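Local coordinates for hypothetical protein TM0486 (Thermotoga maritima, PDB 1VK8) that binds thiamin and takes part in the response of the cell to oxidative conditions, as a small protein of the MTH1187/YkoF type, at residues T57-F62 and G95-E100. Numbering follows the deposited sequence.
Sequences TVEGEF and GITIEE
Glu-59, on the strand that opens 57-62, and Thr-97, at the N-cap of the helix opening in 95-100, bring their CA atoms to 6.2 Å, the nearest pair of CA atoms between the two segments. The strand is an inner one of the four-stranded antiparallel sheet of this ferredoxin-like MTH1187/YkoF fold, and the C-terminal helix starts over the sheet face toward which Thr-57 and Glu-59 point. The contact illustrates how a carboxylate from a sheet can meet the N-terminus of a helix. With CG anti to the backbone N (chi1 173°) and the chain extended beyond it, Glu-59 reaches across so that OE1 accepts from Ile-98 N at 2.8 Å, on the anti side and 31° out of the carboxylate plane. A water donates to the same oxygen and accepts from Glu-99 N, linking the carboxylate to a second amide of the first turn; both amides, and the helix end, would favour its negative charge. Thr-97 lies alongside, its CB 3.4 Å from Glu-59 OE1. Ile-98 lays CD1 4.0 Å from Glu-59 CB, while its CG1 passes Thr-57 CG2; Pro-53 of a third subunit packs on both Thr-57 and Ile-98. Thr-57 OG1 is hydrogen-bonded to Ser-19 OG on strand 16-24. Within the turn, Thr-97 OG1 accepts from Glu-100 N at 3.2 Å and donates to the anti lone pair of Glu-100 OE1 at 2.8 Å.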
loop_
_atom_site.group_PDB
_atom_site.type_symbol
_atom_site.label_atom_id
_atom_site.label_comp_id
_atom_site.label_asym_id
_atom_site.label_seq_id
_atom_site.Cartn_x
_atom_site.Cartn_y
_atom_site.Cartn_z
ATOM N N THR C 57 12.234 1.428 -5.576
ATOM C CA THR C 57 12.052 0.118 -6.189
ATOM C C THR C 57 13.376 -0.539 -6.468
ATOM O O THR C 57 14.225 0.053 -7.112
ATOM C CB THR C 57 11.278 0.278 -7.478
ATOM O OG1 THR C 57 10.001 0.859 -7.189
ATOM C CG2 THR C 57 10.968 -1.088 -8.108
ATOM N N VAL C 58 13.567 -1.740 -5.957
ATOM C CA VAL C 58 14.746 -2.563 -6.290
ATOM C C VAL C 58 14.331 -3.717 -7.201
ATOM O O VAL C 58 13.183 -4.153 -7.177
ATOM C CB VAL C 58 15.472 -3.095 -5.034
ATOM C CG1 VAL C 58 15.809 -1.922 -4.104
ATOM C CG2 VAL C 58 14.637 -4.141 -4.319
ATOM N N GLU C 59 15.262 -4.175 -8.018
ATOM C CA GLU C 59 15.080 -5.338 -8.855
ATOM C C GLU C 59 16.135 -6.348 -8.451
ATOM O O GLU C 59 17.315 -6.029 -8.398
ATOM C CB GLU C 59 15.285 -4.912 -10.288
ATOM C CG GLU C 59 15.291 -5.999 -11.319
ATOM C CD GLU C 59 15.639 -5.440 -12.673
ATOM O OE1 GLU C 59 14.910 -4.543 -13.116
ATOM O OE2 GLU C 59 16.631 -5.876 -13.281
ATOM N N GLY C 60 15.716 -7.558 -8.116
ATOM C CA GLY C 60 16.667 -8.590 -7.769
ATOM C C GLY C 60 15.997 -9.881 -7.414
ATOM O O GLY C 60 14.812 -10.056 -7.632
ATOM N N GLU C 61 16.777 -10.799 -6.854
ATOM C CA GLU C 61 16.268 -12.103 -6.491
ATOM C C GLU C 61 15.461 -11.968 -5.205
ATOM O O GLU C 61 15.877 -11.302 -4.267
ATOM C CB GLU C 61 17.424 -13.118 -6.371
ATOM C CG GLU C 61 16.951 -14.550 -6.196
ATOM C CD GLU C 61 16.694 -14.930 -4.745
ATOM O OE1 GLU C 61 17.554 -14.594 -3.886
ATOM O OE2 GLU C 61 15.642 -15.599 -4.465
ATOM N N PHE C 62 14.287 -12.581 -5.194
ATOM C CA PHE C 62 13.282 -12.388 -4.132
ATOM C C PHE C 62 13.773 -12.672 -2.701
ATOM O O PHE C 62 13.629 -11.848 -1.815
ATOM C CB PHE C 62 12.058 -13.241 -4.466
ATOM C CG PHE C 62 10.988 -13.189 -3.435
ATOM C CD1 PHE C 62 10.367 -12.020 -3.120
ATOM C CD2 PHE C 62 10.604 -14.335 -2.782
ATOM C CE1 PHE C 62 9.403 -11.987 -2.135
ATOM C CE2 PHE C 62 9.647 -14.292 -1.828
ATOM C CZ PHE C 62 9.057 -13.122 -1.501
ATOM N N GLY C 95 10.379 -14.352 -13.934
ATOM C CA GLY C 95 10.985 -13.058 -13.699
ATOM C C GLY C 95 10.238 -11.871 -14.272
ATOM O O GLY C 95 9.514 -11.982 -15.256
ATOM N N ILE C 96 10.389 -10.727 -13.601
ATOM C CA ILE C 96 9.922 -9.436 -14.083
ATOM C C ILE C 96 10.946 -8.372 -13.653
ATOM O O ILE C 96 11.574 -8.479 -12.577
ATOM C CB ILE C 96 8.496 -9.103 -13.544
ATOM C CG1 ILE C 96 7.913 -7.837 -14.197
ATOM C CG2 ILE C 96 8.491 -8.966 -12.034
ATOM C CD1 ILE C 96 7.551 -7.990 -15.658
ATOM N N THR C 97 11.098 -7.348 -14.477
ATOM C CA THR C 97 12.113 -6.318 -14.261
ATOM C C THR C 97 11.488 -4.938 -14.311
ATOM O O THR C 97 10.369 -4.771 -14.794
ATOM C CB THR C 97 13.188 -6.367 -15.370
ATOM O OG1 THR C 97 12.568 -6.242 -16.653
ATOM C CG2 THR C 97 13.883 -7.706 -15.408
ATOM N N ILE C 98 12.242 -3.950 -13.823
ATOM C CA ILE C 98 11.837 -2.558 -13.894
ATOM C C ILE C 98 11.576 -2.158 -15.351
ATOM O O ILE C 98 10.510 -1.591 -15.661
ATOM C CB ILE C 98 12.911 -1.657 -13.199
ATOM C CG1 ILE C 98 12.890 -1.863 -11.681
ATOM C CG2 ILE C 98 12.677 -0.195 -13.554
ATOM C CD1 ILE C 98 14.059 -1.201 -10.920
ATOM N N GLU C 99 12.512 -2.499 -16.241
ATOM C CA GLU C 99 12.469 -2.079 -17.641
ATOM C C GLU C 99 11.232 -2.622 -18.325
ATOM O O GLU C 99 10.596 -1.924 -19.093
ATOM C CB GLU C 99 13.737 -2.526 -18.379
ATOM C CG GLU C 99 13.856 -2.072 -19.825
ATOM C CD GLU C 99 15.077 -2.647 -20.539
ATOM O OE1 GLU C 99 15.952 -3.258 -19.874
ATOM O OE2 GLU C 99 15.167 -2.477 -21.780
ATOM N N GLU C 100 10.843 -3.850 -18.003
ATOM C CA GLU C 100 9.662 -4.451 -18.626
ATOM C C GLU C 100 8.403 -3.669 -18.268
ATOM O O GLU C 100 7.443 -3.659 -19.018
ATOM C CB GLU C 100 9.487 -5.920 -18.207
ATOM C CG GLU C 100 10.494 -6.852 -18.852
ATOM C CD GLU C 100 10.439 -8.269 -18.308
ATOM O OE1 GLU C 100 11.016 -8.525 -17.240
ATOM O OE2 GLU C 100 9.822 -9.141 -18.958
HETATM O O HOH W 1 15.246 -3.447 -15.555
#